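Local coordinates for protein probable 2-oxoglutarate-dependent dioxygenase At5g05600 (PDB 6LSV) that oxidises the stress hormone jasmonate to 12-hydroxyjasmonate, using iron, 2-oxoglutarate and molecular oxygen, and so takes part in plant defence signalling, at residues Trp3-Arg9 / Ser123-Lys129; Phe77-His83 / His259-Val265; Trp97-His102 / Leu207-Tyr211. All coordinates share one frame; numbering follows the deposited sequence.

Contact 1 of 3, residues Trp3-Arg9 / Ser123-Lys129; sequences WPEPIVR and SRLGVEK
Trp3 lies across from Val127, Pro4 from Lys129 and Arg9 from Ser123, so the two irregular segments 3-9 and 123-129 run past each other in roughly opposite directions; the Pro4 and Lys129 CA atoms come to 5.1 Å. Both belong to the periphery of the double-stranded beta-helix fold of 2-oxoglutarate oxygenases: 123-129 joins strand 120-122, outermost in the main sheet, to strand 137-144. The other segment, 3-9, leads into helix 10-15, with Arg9 at its N-cap position.

Arg124 reaches between the two segments. Its CG lies between the backbone N and the carbonyl carbon (chi1 76°) and the chain bends at chi3, which turns the guanidinium toward Glu5. NH1 donates to Glu5 OE2 at 2.9 Å in a salt bridge that uses the anti lone pair of the carboxylate and lies in the guanidinium plane, while the two flat groups are turned 62° apart. Arg24 is a second partner of the same oxygen. The Arg124 NE binds Gly126 O at 3.0 Å, from above the carbonyl plane, which ties the arginine back to its own loop. Pro4 CG lies over one guanidinium face, toward its rim, and Pro4 CB rests 3.6 Å from Lys129 CB.

The Trp3 ring slides alongside the Arg124 chain, Trp3 CZ3 at 3.9 Å from Arg124 CG; Ile7 CD1 lies over one ring face, toward its rim, Gly126 O is at the ring edge, in plane, and NE1 is bonded to Asn113 O. Leu125 turns the other way, to the jasmonate. Arg9 NE is paired with Glu109. Ile7 CG2 lies over one face of the Arg9 guanidinium, toward its rim, and the same methyl meets Ser123 CB at 3.8 Å.

Contact 2 of 3, residues Phe77-His83 / His259-Val265; sequences FFQVVNH and HPHAFIV
Val265 sits over one face of the Phe78 ring, its CB 3.9 Å from the ring centroid in a CH-pi contact, the two side chains lying next to each other and pointing the same way. The His83 ring has Phe263 CD2 above the centre of one face, with the planes of the two rings inclined at 46°; near its edge comes His261 O, which accepts a hydrogen bond from His83 NE2 at 2.7 Å. Pro260 CD lies over one face of the His259 ring, toward the rim, while CD2 of that ring meets Val81 CG1.

Behind these groups, strand 77-81 extends the main sheet of the double-stranded beta-helix, antiparallel and next to strand 263-267. Phe78 with Val265 and Val80 with Phe263 are hydrogen-bonded pairs, with Val265 N to Phe78 O at 2.8 Å and Val80 N to Phe263 O at 3.0 Å; Gln79 with Ile264 between them is a non-hydrogen-bonded pair. Phe78, Val80, Phe263 and Val265 share one face, where helix 161-186 packs on Phe263 and Val265, and Val80 CG1 touches Val265 CG2 at 3.9 Å. On the other face the side chain of Ile264 is about 7 Å from the bound 2-oxoglutarate.

Gln79 sends an extended chain, CG anti to the backbone N (chi1 -168°), across toward the turn, its CG passing Phe263 O and Ala262 CB. Gln79 OE1 then accepts from His259 N at 3.1 Å, the donor tilted 26° from the carbonyl plane, pinning the start of the type II turn 259-262.

His83 NE2 donates to His261 O while ND1 weakly accepts from the Val85 amide, consistent with a neutral ring carrying its proton on NE2 and linking the end of one strand to the turn before the other.

Contact 3 of 3, residues Trp97-His102 / Leu207-Tyr211; sequences WREFFH and LRVNY. With AKG (2-oxoglutaric acid), chain C; JAA ({(1R,2R)-3-oxo-2-[(2Z)-pent-2-en-1-yl]cyclopentyl}acetic acid), chain D.
Trp97 and Phe101, one helical turn apart, both leave helix 87-102 with CG opposite the carbonyl carbon (chi1 -82° and -75°), which lays their rings against the strand. Tyr211 has its CG anti to the backbone N (chi1 -177°) and slides past Phe101 in the opposite direction. Each puts its CB over the other's ring face, a reciprocal pair of CH-pi contacts: Tyr211 CB stands 3.5 Å from the Phe101 centroid and Phe101 CB 3.6 Å from the Tyr211 centroid, while the rings themselves, nearly parallel, barely overlap. Phe100 CD2 covers the opposite face of Phe101. Val209 CG2 sits over the face of the five-membered ring of Trp97, 3.5 Å from its centroid, a CH-pi contact, and Val209 CG1 meets Phe101 CE2 at 3.9 Å.

The strand belongs to the main sheet of the double-stranded beta-helix, and its side chains alternate: Leu207, Val209 and Tyr211 turn to the helix, Arg208 and Asn210 to the active site. There Arg208 NH1 donates to the jasmonate ring ketone O01 at 3.0 Å, and Asn210 ND2 to carboxylate oxygen O2 of 2-oxoglutarate at 2.8 Å. Arg208 NE donates to Asn210 OD1, tying the two together. Arg333 and Arg337 also hold the jasmonate; Arg294 also binds the co-substrate.

At the outer end the His102 ring edge meets Tyr211, His102 CD2 lying 3.7 Å from Tyr211 OH. Both His102 NE2 and Tyr211 OH are hydrogen-bonded to Glu293 OE1.

In the fold
Contacts 2 and 3 are buried and both reach the main sheet, one pairing strands by backbone bonds, the other laying a helix on a strand by apolar and aromatic packing. Strand 77-81 and helix 87-102 follow each other in the chain, and contact 3 is nested inside the loop closed by contact 2; their centres are about 20 Å apart. Contact 1, only partly buried, is the most superficial, joining two loops through a salt bridge and mixed packing, on the other side of the chain's centre from contact 2. It nevertheless touches contact 3, where Leu125 CD2 packs 4.2 Å from Arg208 NH1 and both residues line the jasmonate pocket.

Contact 1 of 3, residues Trp3-Arg9 / Ser123-Lys129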
loop_
_atom_site.group_PDB
_atom_site.type_symbol
_atom_site.label_atom_id
_atom_site.label_comp_id
_atom_site.label_asym_id
_atom_site.label_seq_id
_atom_site.Cartn_x
_atom_site.Cartn_y
_atom_site.Cartn_z
ATOM N N TRP A 3 -14.381 -14.448 9.931
ATOM C CA TRP A 3 -14.913 -14.038 8.645
ATOM C C TRP A 3 -16.381 -14.447 8.519
ATOM O O TRP A 3 -16.799 -15.466 9.075
ATOM C CB TRP A 3 -14.103 -14.669 7.516
ATOM C CG TRP A 3 -12.623 -14.467 7.637
ATOM C CD1 TRP A 3 -11.694 -15.399 8.005
ATOM C CD2 TRP A 3 -11.895 -13.263 7.362
ATOM N NE1 TRP A 3 -10.435 -14.847 7.987
ATOM C CE2 TRP A 3 -10.531 -13.537 7.597
ATOM C CE3 TRP A 3 -12.264 -11.981 6.947
ATOM C CZ2 TRP A 3 -9.538 -12.577 7.431
ATOM C CZ3 TRP A 3 -11.276 -11.028 6.784
ATOM C CH2 TRP A 3 -9.929 -11.332 7.025
ATOM N N PRO A 4 -17.187 -13.671 7.788
ATOM C CA PRO A 4 -18.602 -14.041 7.619
ATOM C C PRO A 4 -18.808 -15.314 6.815
ATOM O O PRO A 4 -19.918 -15.862 6.832
ATOM C CB PRO A 4 -19.199 -12.828 6.893
ATOM C CG PRO A 4 -18.037 -12.208 6.188
ATOM C CD PRO A 4 -16.863 -12.408 7.103
ATOM N N GLU A 5 -17.775 -15.807 6.138
ATOM C CA GLU A 5 -17.875 -16.945 5.237
ATOM C C GLU A 5 -16.479 -17.520 5.053
ATOM O O GLU A 5 -15.486 -16.821 5.293
ATOM C CB GLU A 5 -18.472 -16.525 3.885
ATOM C CG GLU A 5 -17.964 -15.181 3.407
ATOM C CD GLU A 5 -18.678 -14.691 2.170
ATOM O OE1 GLU A 5 -19.643 -15.352 1.734
ATOM O OE2 GLU A 5 -18.264 -13.645 1.628
ATOM N N PRO A 6 -16.362 -18.783 4.643
ATOM C CA PRO A 6 -15.025 -19.363 4.457
ATOM C C PRO A 6 -14.274 -18.675 3.328
ATOM O O PRO A 6 -14.864 -18.173 2.367
ATOM C CB PRO A 6 -15.308 -20.835 4.128
ATOM C CG PRO A 6 -16.726 -20.880 3.697
ATOM C CD PRO A 6 -17.430 -19.772 4.417
ATOM N N ILE A 7 -12.951 -18.658 3.455
ATOM C CA ILE A 7 -12.087 -17.938 2.525
ATOM C C ILE A 7 -11.769 -18.835 1.337
ATOM O O ILE A 7 -11.371 -19.993 1.505
ATOM C CB ILE A 7 -10.794 -17.475 3.216
ATOM C CG1 ILE A 7 -10.950 -16.070 3.802
ATOM C CG2 ILE A 7 -9.664 -17.426 2.225
ATOM C CD1 ILE A 7 -12.142 -15.896 4.684
ATOM N N VAL A 8 -11.940 -18.300 0.134
ATOM C CA VAL A 8 -11.499 -18.955 -1.090
ATOM C C VAL A 8 -10.180 -18.318 -1.505
ATOM O O VAL A 8 -10.104 -17.096 -1.683
ATOM C CB VAL A 8 -12.546 -18.828 -2.204
ATOM C CG1 VAL A 8 -11.941 -19.218 -3.535
ATOM C CG2 VAL A 8 -13.749 -19.686 -1.890
ATOM N N ARG A 9 -9.140 -19.132 -1.650
ATOM C CA ARG A 9 -7.845 -18.624 -2.088
ATOM C C ARG A 9 -7.863 -18.447 -3.600
ATOM O O ARG A 9 -8.050 -19.418 -4.340
ATOM C CB ARG A 9 -6.724 -19.567 -1.664
ATOM C CG ARG A 9 -6.718 -19.874 -0.179
ATOM C CD ARG A 9 -6.601 -18.610 0.655
ATOM N NE ARG A 9 -6.594 -18.914 2.082
ATOM C CZ ARG A 9 -6.504 -18.003 3.046
ATOM N NH1 ARG A 9 -6.414 -16.716 2.739
ATOM N NH2 ARG A 9 -6.510 -18.378 4.317
ATOM N N SER A 123 -6.884 -13.449 1.835
ATOM C CA SER A 123 -7.479 -13.351 0.506
ATOM C C SER A 123 -8.563 -12.290 0.386
ATOM O O SER A 123 -9.042 -12.058 -0.729
ATOM C CB SER A 123 -8.066 -14.702 0.074
ATOM O OG SER A 123 -7.066 -15.509 -0.525
ATOM N N ARG A 124 -8.966 -11.635 1.470
ATOM C CA ARG A 124 -9.960 -10.578 1.386
ATOM C C ARG A 124 -9.661 -9.526 2.444
ATOM O O ARG A 124 -8.893 -9.754 3.384
ATOM C CB ARG A 124 -11.386 -11.126 1.553
ATOM C CG ARG A 124 -11.753 -11.484 2.985
ATOM C CD ARG A 124 -13.163 -12.041 3.078
ATOM N NE ARG A 124 -14.154 -10.983 3.243
ATOM C CZ ARG A 124 -15.435 -11.093 2.901
ATOM N NH1 ARG A 124 -15.892 -12.220 2.372
ATOM N NH2 ARG A 124 -16.258 -10.073 3.088
ATOM N N LEU A 125 -10.280 -8.362 2.272
ATOM C CA LEU A 125 -10.142 -7.244 3.195
ATOM C C LEU A 125 -11.535 -6.700 3.463
ATOM O O LEU A 125 -12.231 -6.282 2.531
ATOM C CB LEU A 125 -9.220 -6.169 2.610
ATOM C CG LEU A 125 -8.918 -4.884 3.380
ATOM C CD1 LEU A 125 -8.413 -5.187 4.780
ATOM C CD2 LEU A 125 -7.889 -4.063 2.611
ATOM N N GLY A 126 -11.952 -6.729 4.722
ATOM C CA GLY A 126 -13.315 -6.414 5.088
ATOM C C GLY A 126 -14.104 -7.658 5.462
ATOM O O GLY A 126 -13.706 -8.797 5.205
ATOM N N VAL A 127 -15.259 -7.425 6.082
ATOM C CA VAL A 127 -15.998 -8.519 6.702
ATOM C C VAL A 127 -17.470 -8.507 6.303
ATOM O O VAL A 127 -18.307 -9.085 7.005
ATOM C CB VAL A 127 -15.845 -8.471 8.236
ATOM C CG1 VAL A 127 -14.401 -8.724 8.629
ATOM C CG2 VAL A 127 -16.317 -7.131 8.781
ATOM N N GLU A 128 -17.799 -7.855 5.184
ATOM C CA GLU A 128 -19.158 -7.897 4.656
ATOM C C GLU A 128 -19.395 -9.238 3.962
ATOM O O GLU A 128 -18.565 -9.686 3.160
ATOM C CB GLU A 128 -19.397 -6.736 3.691
ATOM C CG GLU A 128 -20.852 -6.221 3.633
ATOM C CD GLU A 128 -21.472 -5.953 5.011
ATOM O OE1 GLU A 128 -22.002 -6.891 5.654
ATOM O OE2 GLU A 128 -21.417 -4.786 5.455
ATOM N N LYS A 129 -20.526 -9.887 4.277
ATOM C CA LYS A 129 -20.715 -11.269 3.837
ATOM C C LYS A 129 -21.002 -11.385 2.344
ATOM O O LYS A 129 -20.591 -12.364 1.714
ATOM C CB LYS A 129 -21.838 -11.940 4.617
ATOM C CG LYS A 129 -21.830 -13.455 4.428
ATOM C CD LYS A 129 -23.161 -14.112 4.720
ATOM C CE LYS A 129 -23.566 -15.082 3.614
ATOM N NZ LYS A 129 -25.048 -15.149 3.461
#

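Contact 2 of 3, residues Phe77-His83 / His259-Val265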
loop_
_atom_site.group_PDB
_atom_site.type_symbol
_atom_site.label_atom_id
_atom_site.label_comp_id
_atom_site.label_asym_id
_atom_site.label_seq_id
_atom_site.Cartn_x
_atom_site.Cartn_y
_atom_site.Cartn_z
ATOM N N PHE A 77 1.839 10.941 -5.586
ATOM C CA PHE A 77 2.808 9.862 -5.714
ATOM C C PHE A 77 3.957 10.336 -6.592
ATOM O O PHE A 77 3.788 11.230 -7.425
ATOM C CB PHE A 77 2.172 8.592 -6.302
ATOM C CG PHE A 77 1.806 8.706 -7.759
ATOM C CD1 PHE A 77 0.602 9.279 -8.145
ATOM C CD2 PHE A 77 2.664 8.234 -8.744
ATOM C CE1 PHE A 77 0.262 9.384 -9.482
ATOM C CE2 PHE A 77 2.328 8.337 -10.086
ATOM C CZ PHE A 77 1.126 8.914 -10.453
ATOM N N PHE A 78 5.125 9.732 -6.383
ATOM C CA PHE A 78 6.293 9.989 -7.213
ATOM C C PHE A 78 7.195 8.763 -7.176
ATOM O O PHE A 78 7.080 7.908 -6.295
ATOM C CB PHE A 78 7.047 11.259 -6.774
ATOM C CG PHE A 78 7.526 11.237 -5.346
ATOM C CD1 PHE A 78 6.632 11.346 -4.292
ATOM C CD2 PHE A 78 8.874 11.132 -5.060
ATOM C CE1 PHE A 78 7.071 11.331 -2.980
ATOM C CE2 PHE A 78 9.321 11.122 -3.749
ATOM C CZ PHE A 78 8.417 11.219 -2.709
ATOM N N GLN A 79 8.091 8.680 -8.155
ATOM C CA GLN A 79 8.948 7.521 -8.356
ATOM C C GLN A 79 10.396 7.921 -8.108
ATOM O O GLN A 79 10.871 8.916 -8.665
ATOM C CB GLN A 79 8.773 6.969 -9.772
ATOM C CG GLN A 79 9.381 5.605 -10.008
ATOM C CD GLN A 79 9.042 5.058 -11.381
ATOM O OE1 GLN A 79 8.864 3.850 -11.551
ATOM N NE2 GLN A 79 8.945 5.945 -12.367
ATOM N N VAL A 80 11.097 7.148 -7.281
ATOM C CA VAL A 80 12.451 7.482 -6.856
ATOM C C VAL A 80 13.424 6.421 -7.357
ATOM O O VAL A 80 13.147 5.220 -7.271
ATOM C CB VAL A 80 12.544 7.645 -5.326
ATOM C CG1 VAL A 80 11.577 8.707 -4.858
ATOM C CG2 VAL A 80 12.255 6.332 -4.612
ATOM N N VAL A 81 14.553 6.877 -7.898
ATOM C CA VAL A 81 15.684 6.031 -8.249
ATOM C C VAL A 81 16.877 6.471 -7.409
ATOM O O VAL A 81 16.881 7.551 -6.814
ATOM C CB VAL A 81 16.027 6.096 -9.754
ATOM C CG1 VAL A 81 14.811 5.762 -10.601
ATOM C CG2 VAL A 81 16.557 7.466 -10.113
ATOM N N ASN A 82 17.900 5.617 -7.371
ATOM C CA ASN A 82 19.135 5.886 -6.630
ATOM C C ASN A 82 18.826 6.246 -5.178
ATOM O O ASN A 82 19.145 7.333 -4.692
ATOM C CB ASN A 82 19.947 6.997 -7.300
ATOM C CG ASN A 82 20.429 6.616 -8.681
ATOM O OD1 ASN A 82 20.708 5.448 -8.954
ATOM N ND2 ASN A 82 20.521 7.601 -9.565
ATOM N N HIS A 83 18.196 5.297 -4.488
ATOM C CA HIS A 83 17.575 5.546 -3.195
ATOM C C HIS A 83 18.292 4.855 -2.040
ATOM O O HIS A 83 17.811 4.910 -0.903
ATOM C CB HIS A 83 16.112 5.110 -3.248
ATOM C CG HIS A 83 15.879 3.900 -4.100
ATOM N ND1 HIS A 83 16.464 2.681 -3.835
ATOM C CD2 HIS A 83 15.132 3.725 -5.215
ATOM C CE1 HIS A 83 16.085 1.805 -4.748
ATOM N NE2 HIS A 83 15.276 2.413 -5.598
ATOM N N HIS A 259 9.588 1.523 -13.397
ATOM C CA HIS A 259 10.973 1.789 -13.746
ATOM C C HIS A 259 11.884 0.837 -12.976
ATOM O O HIS A 259 11.679 0.624 -11.778
ATOM C CB HIS A 259 11.340 3.237 -13.428
ATOM C CG HIS A 259 12.686 3.651 -13.937
ATOM N ND1 HIS A 259 12.860 4.274 -15.154
ATOM C CD2 HIS A 259 13.920 3.537 -13.393
ATOM C CE1 HIS A 259 14.146 4.521 -15.340
ATOM N NE2 HIS A 259 14.810 4.084 -14.285
ATOM N N PRO A 260 12.868 0.250 -13.656
ATOM C CA PRO A 260 13.718 -0.767 -13.022
ATOM C C PRO A 260 14.348 -0.293 -11.720
ATOM O O PRO A 260 15.003 0.750 -11.666
ATOM C CB PRO A 260 14.786 -1.050 -14.087
ATOM C CG PRO A 260 14.534 -0.085 -15.214
ATOM C CD PRO A 260 13.112 0.344 -15.101
ATOM N N HIS A 261 14.137 -1.080 -10.662
ATOM C CA HIS A 261 14.754 -0.877 -9.348
ATOM C C HIS A 261 14.463 0.499 -8.771
ATOM O O HIS A 261 15.218 1.005 -7.935
ATOM C CB HIS A 261 16.258 -1.132 -9.401
ATOM C CG HIS A 261 16.602 -2.507 -9.872
ATOM N ND1 HIS A 261 17.135 -2.755 -11.118
ATOM C CD2 HIS A 261 16.451 -3.714 -9.279
ATOM C CE1 HIS A 261 17.319 -4.055 -11.263
ATOM N NE2 HIS A 261 16.911 -4.659 -10.161
ATOM N N ALA A 262 13.371 1.104 -9.211
ATOM C CA ALA A 262 12.799 2.269 -8.563
ATOM C C ALA A 262 11.663 1.834 -7.642
ATOM O O ALA A 262 11.093 0.748 -7.784
ATOM C CB ALA A 262 12.285 3.271 -9.600
ATOM N N PHE A 263 11.354 2.692 -6.677
ATOM C CA PHE A 263 10.158 2.558 -5.862
ATOM C C PHE A 263 9.141 3.604 -6.291
ATOM O O PHE A 263 9.475 4.611 -6.921
ATOM C CB PHE A 263 10.462 2.738 -4.372
ATOM C CG PHE A 263 11.256 1.622 -3.769
ATOM C CD1 PHE A 263 10.685 0.375 -3.570
ATOM C CD2 PHE A 263 12.566 1.830 -3.369
ATOM C CE1 PHE A 263 11.409 -0.648 -3.000
ATOM C CE2 PHE A 263 13.300 0.808 -2.798
ATOM C CZ PHE A 263 12.719 -0.432 -2.609
ATOM N N ILE A 264 7.886 3.356 -5.942
ATOM C CA ILE A 264 6.839 4.363 -6.030
ATOM C C ILE A 264 6.467 4.748 -4.608
ATOM O O ILE A 264 6.177 3.876 -3.777
ATOM C CB ILE A 264 5.620 3.862 -6.822
ATOM C CG1 ILE A 264 5.966 3.775 -8.311
ATOM C CG2 ILE A 264 4.434 4.792 -6.611
ATOM C CD1 ILE A 264 5.037 2.893 -9.113
ATOM N N VAL A 265 6.523 6.041 -4.317
ATOM C CA VAL A 265 6.197 6.570 -3.001
ATOM C C VAL A 265 4.764 7.075 -3.054
ATOM O O VAL A 265 4.445 7.978 -3.837
ATOM C CB VAL A 265 7.173 7.683 -2.587
ATOM C CG1 VAL A 265 6.904 8.140 -1.164
ATOM C CG2 VAL A 265 8.609 7.205 -2.729
HETATM O O HOH W 1 17.991 3.015 -8.541
#

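Contact 3 of 3, residues Trp97-His102 / Leu207-Tyr211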
loop_
_atom_site.group_PDB
_atom_site.type_symbol
_atom_site.label_atom_id
_atom_site.label_comp_id
_atom_site.label_asym_id
_atom_site.label_seq_id
_atom_site.Cartn_x
_atom_site.Cartn_y
_atom_site.Cartn_z
ATOM N N TRP A 97 9.183 -13.826 -2.260
ATOM C CA TRP A 97 7.733 -13.842 -2.091
ATOM C C TRP A 97 7.052 -14.569 -3.243
ATOM O O TRP A 97 6.089 -15.316 -3.028
ATOM C CB TRP A 97 7.202 -12.415 -1.952
ATOM C CG TRP A 97 7.352 -11.880 -0.560
ATOM C CD1 TRP A 97 8.261 -10.956 -0.127
ATOM C CD2 TRP A 97 6.583 -12.253 0.588
ATOM N NE1 TRP A 97 8.099 -10.729 1.220
ATOM C CE2 TRP A 97 7.075 -11.515 1.681
ATOM C CE3 TRP A 97 5.522 -13.140 0.796
ATOM C CZ2 TRP A 97 6.540 -11.630 2.962
ATOM C CZ3 TRP A 97 4.997 -13.255 2.067
ATOM C CH2 TRP A 97 5.506 -12.506 3.134
ATOM N N ARG A 98 7.537 -14.372 -4.471
ATOM C CA ARG A 98 6.989 -15.121 -5.598
ATOM C C ARG A 98 7.102 -16.621 -5.361
ATOM O O ARG A 98 6.172 -17.377 -5.667
ATOM C CB ARG A 98 7.698 -14.730 -6.894
ATOM C CG ARG A 98 7.082 -15.368 -8.129
ATOM C CD ARG A 98 8.016 -15.315 -9.330
ATOM N NE ARG A 98 8.506 -13.968 -9.623
ATOM C CZ ARG A 98 7.760 -12.991 -10.130
ATOM N NH1 ARG A 98 6.475 -13.202 -10.397
ATOM N NH2 ARG A 98 8.299 -11.802 -10.368
ATOM N N GLU A 99 8.234 -17.066 -4.808
ATOM C CA GLU A 99 8.403 -18.480 -4.485
ATOM C C GLU A 99 7.408 -18.921 -3.419
ATOM O O GLU A 99 6.863 -20.030 -3.487
ATOM C CB GLU A 99 9.840 -18.738 -4.029
ATOM C CG GLU A 99 10.088 -20.116 -3.428
ATOM C CD GLU A 99 9.945 -21.240 -4.444
ATOM O OE1 GLU A 99 10.889 -21.450 -5.237
ATOM O OE2 GLU A 99 8.892 -21.916 -4.444
ATOM N N PHE A 100 7.154 -18.062 -2.429
ATOM C CA PHE A 100 6.162 -18.380 -1.406
ATOM C C PHE A 100 4.785 -18.589 -2.025
ATOM O O PHE A 100 4.076 -19.542 -1.685
ATOM C CB PHE A 100 6.120 -17.269 -0.357
ATOM C CG PHE A 100 5.007 -17.421 0.642
ATOM C CD1 PHE A 100 5.126 -18.304 1.705
ATOM C CD2 PHE A 100 3.841 -16.681 0.520
ATOM C CE1 PHE A 100 4.103 -18.448 2.624
ATOM C CE2 PHE A 100 2.815 -16.821 1.437
ATOM C CZ PHE A 100 2.947 -17.704 2.491
ATOM N N PHE A 101 4.394 -17.711 -2.948
ATOM C CA PHE A 101 3.075 -17.814 -3.556
ATOM C C PHE A 101 2.996 -18.893 -4.627
ATOM O O PHE A 101 1.886 -19.294 -4.996
ATOM C CB PHE A 101 2.661 -16.462 -4.136
ATOM C CG PHE A 101 2.246 -15.464 -3.094
ATOM C CD1 PHE A 101 1.058 -15.626 -2.397
ATOM C CD2 PHE A 101 3.048 -14.369 -2.802
ATOM C CE1 PHE A 101 0.671 -14.712 -1.431
ATOM C CE2 PHE A 101 2.666 -13.449 -1.837
ATOM C CZ PHE A 101 1.475 -13.623 -1.150
ATOM N N HIS A 102 4.132 -19.371 -5.133
ATOM C CA HIS A 102 4.124 -20.503 -6.053
ATOM C C HIS A 102 4.008 -21.842 -5.340
ATOM O O HIS A 102 3.744 -22.854 -5.999
ATOM C CB HIS A 102 5.379 -20.486 -6.924
ATOM C CG HIS A 102 5.335 -19.455 -8.007
ATOM N ND1 HIS A 102 6.388 -19.229 -8.866
ATOM C CD2 HIS A 102 4.363 -18.584 -8.365
ATOM C CE1 HIS A 102 6.065 -18.265 -9.709
ATOM N NE2 HIS A 102 4.841 -17.857 -9.427
ATOM N N LEU A 207 4.118 -4.568 6.342
ATOM C CA LEU A 207 4.391 -5.034 4.994
ATOM C C LEU A 207 3.214 -5.869 4.524
ATOM O O LEU A 207 2.749 -6.755 5.247
ATOM C CB LEU A 207 5.684 -5.856 4.953
ATOM C CG LEU A 207 6.060 -6.438 3.592
ATOM C CD1 LEU A 207 6.435 -5.322 2.628
ATOM C CD2 LEU A 207 7.190 -7.455 3.723
ATOM N N ARG A 208 2.721 -5.570 3.327
ATOM C CA ARG A 208 1.709 -6.388 2.675
ATOM C C ARG A 208 2.202 -6.719 1.277
ATOM O O ARG A 208 2.498 -5.813 0.491
ATOM C CB ARG A 208 0.349 -5.687 2.609
ATOM C CG ARG A 208 -0.527 -6.237 1.492
ATOM C CD ARG A 208 -2.004 -6.017 1.723
ATOM N NE ARG A 208 -2.772 -6.359 0.528
ATOM C CZ ARG A 208 -4.068 -6.652 0.527
ATOM N NH1 ARG A 208 -4.751 -6.648 1.663
ATOM N NH2 ARG A 208 -4.681 -6.951 -0.611
ATOM N N VAL A 209 2.299 -8.010 0.976
ATOM C CA VAL A 209 2.727 -8.495 -0.330
ATOM C C VAL A 209 1.504 -9.046 -1.046
ATOM O O VAL A 209 0.750 -9.837 -0.470
ATOM C CB VAL A 209 3.825 -9.565 -0.204
ATOM C CG1 VAL A 209 4.378 -9.915 -1.574
ATOM C CG2 VAL A 209 4.931 -9.078 0.724
ATOM N N ASN A 210 1.311 -8.630 -2.293
ATOM C CA ASN A 210 0.106 -8.939 -3.051
ATOM C C ASN A 210 0.431 -9.889 -4.196
ATOM O O ASN A 210 1.395 -9.671 -4.938
ATOM C CB ASN A 210 -0.534 -7.661 -3.596
ATOM C CG ASN A 210 -0.922 -6.690 -2.501
ATOM O OD1 ASN A 210 -1.603 -7.057 -1.543
ATOM N ND2 ASN A 210 -0.486 -5.442 -2.635
ATOM N N TYR A 211 -0.380 -10.934 -4.338
ATOM C CA TYR A 211 -0.223 -11.927 -5.393
ATOM C C TYR A 211 -1.451 -11.876 -6.285
ATOM O O TYR A 211 -2.570 -12.104 -5.815
ATOM C CB TYR A 211 -0.040 -13.329 -4.805
ATOM C CG TYR A 211 0.210 -14.398 -5.846
ATOM C CD1 TYR A 211 1.066 -14.165 -6.915
ATOM C CD2 TYR A 211 -0.414 -15.638 -5.764
ATOM C CE1 TYR A 211 1.298 -15.135 -7.871
ATOM C CE2 TYR A 211 -0.186 -16.617 -6.718
ATOM C CZ TYR A 211 0.671 -16.357 -7.768
ATOM O OH TYR A 211 0.906 -17.320 -8.722
HETATM C C1 AKG C . -1.168 -1.992 -2.490
HETATM O O1 AKG C . -0.801 -0.947 -1.898
HETATM O O2 AKG C . -1.486 -3.006 -1.810
HETATM C C2 AKG C . -1.246 -2.004 -4.021
HETATM O O5 AKG C . -1.994 -1.257 -4.558
HETATM C C3 AKG C . -0.390 -2.949 -4.876
HETATM C C4 AKG C . 0.032 -2.224 -6.158
HETATM C C5 AKG C . 0.495 -3.218 -7.225
HETATM O O3 AKG C . 1.349 -2.886 -8.089
HETATM O O4 AKG C . 0.012 -4.377 -7.239
HETATM O O01 JAA D . -4.037 -5.596 4.348
HETATM O O02 JAA D . -2.691 -1.026 8.567
HETATM O O03 JAA D . -4.642 -1.585 9.344
HETATM C C04 JAA D . -3.823 -3.050 6.560
HETATM C C05 JAA D . -4.399 -3.536 5.119
HETATM C C06 JAA D . -4.314 -4.148 7.541
HETATM C C07 JAA D . -4.689 -5.224 6.760
HETATM C C08 JAA D . -4.319 -4.832 5.210
HETATM C C09 JAA D . -3.506 -2.997 3.918
HETATM C C10 JAA D . -4.336 -1.775 6.946
HETATM C C11 JAA D . -3.993 -1.616 3.477
HETATM C C12 JAA D . -3.863 -1.443 8.365
HETATM C C13 JAA D . -4.208 -1.326 2.207
HETATM C C14 JAA D . -3.986 -2.363 1.109
HETATM C C15 JAA D . -5.238 -2.462 0.239
#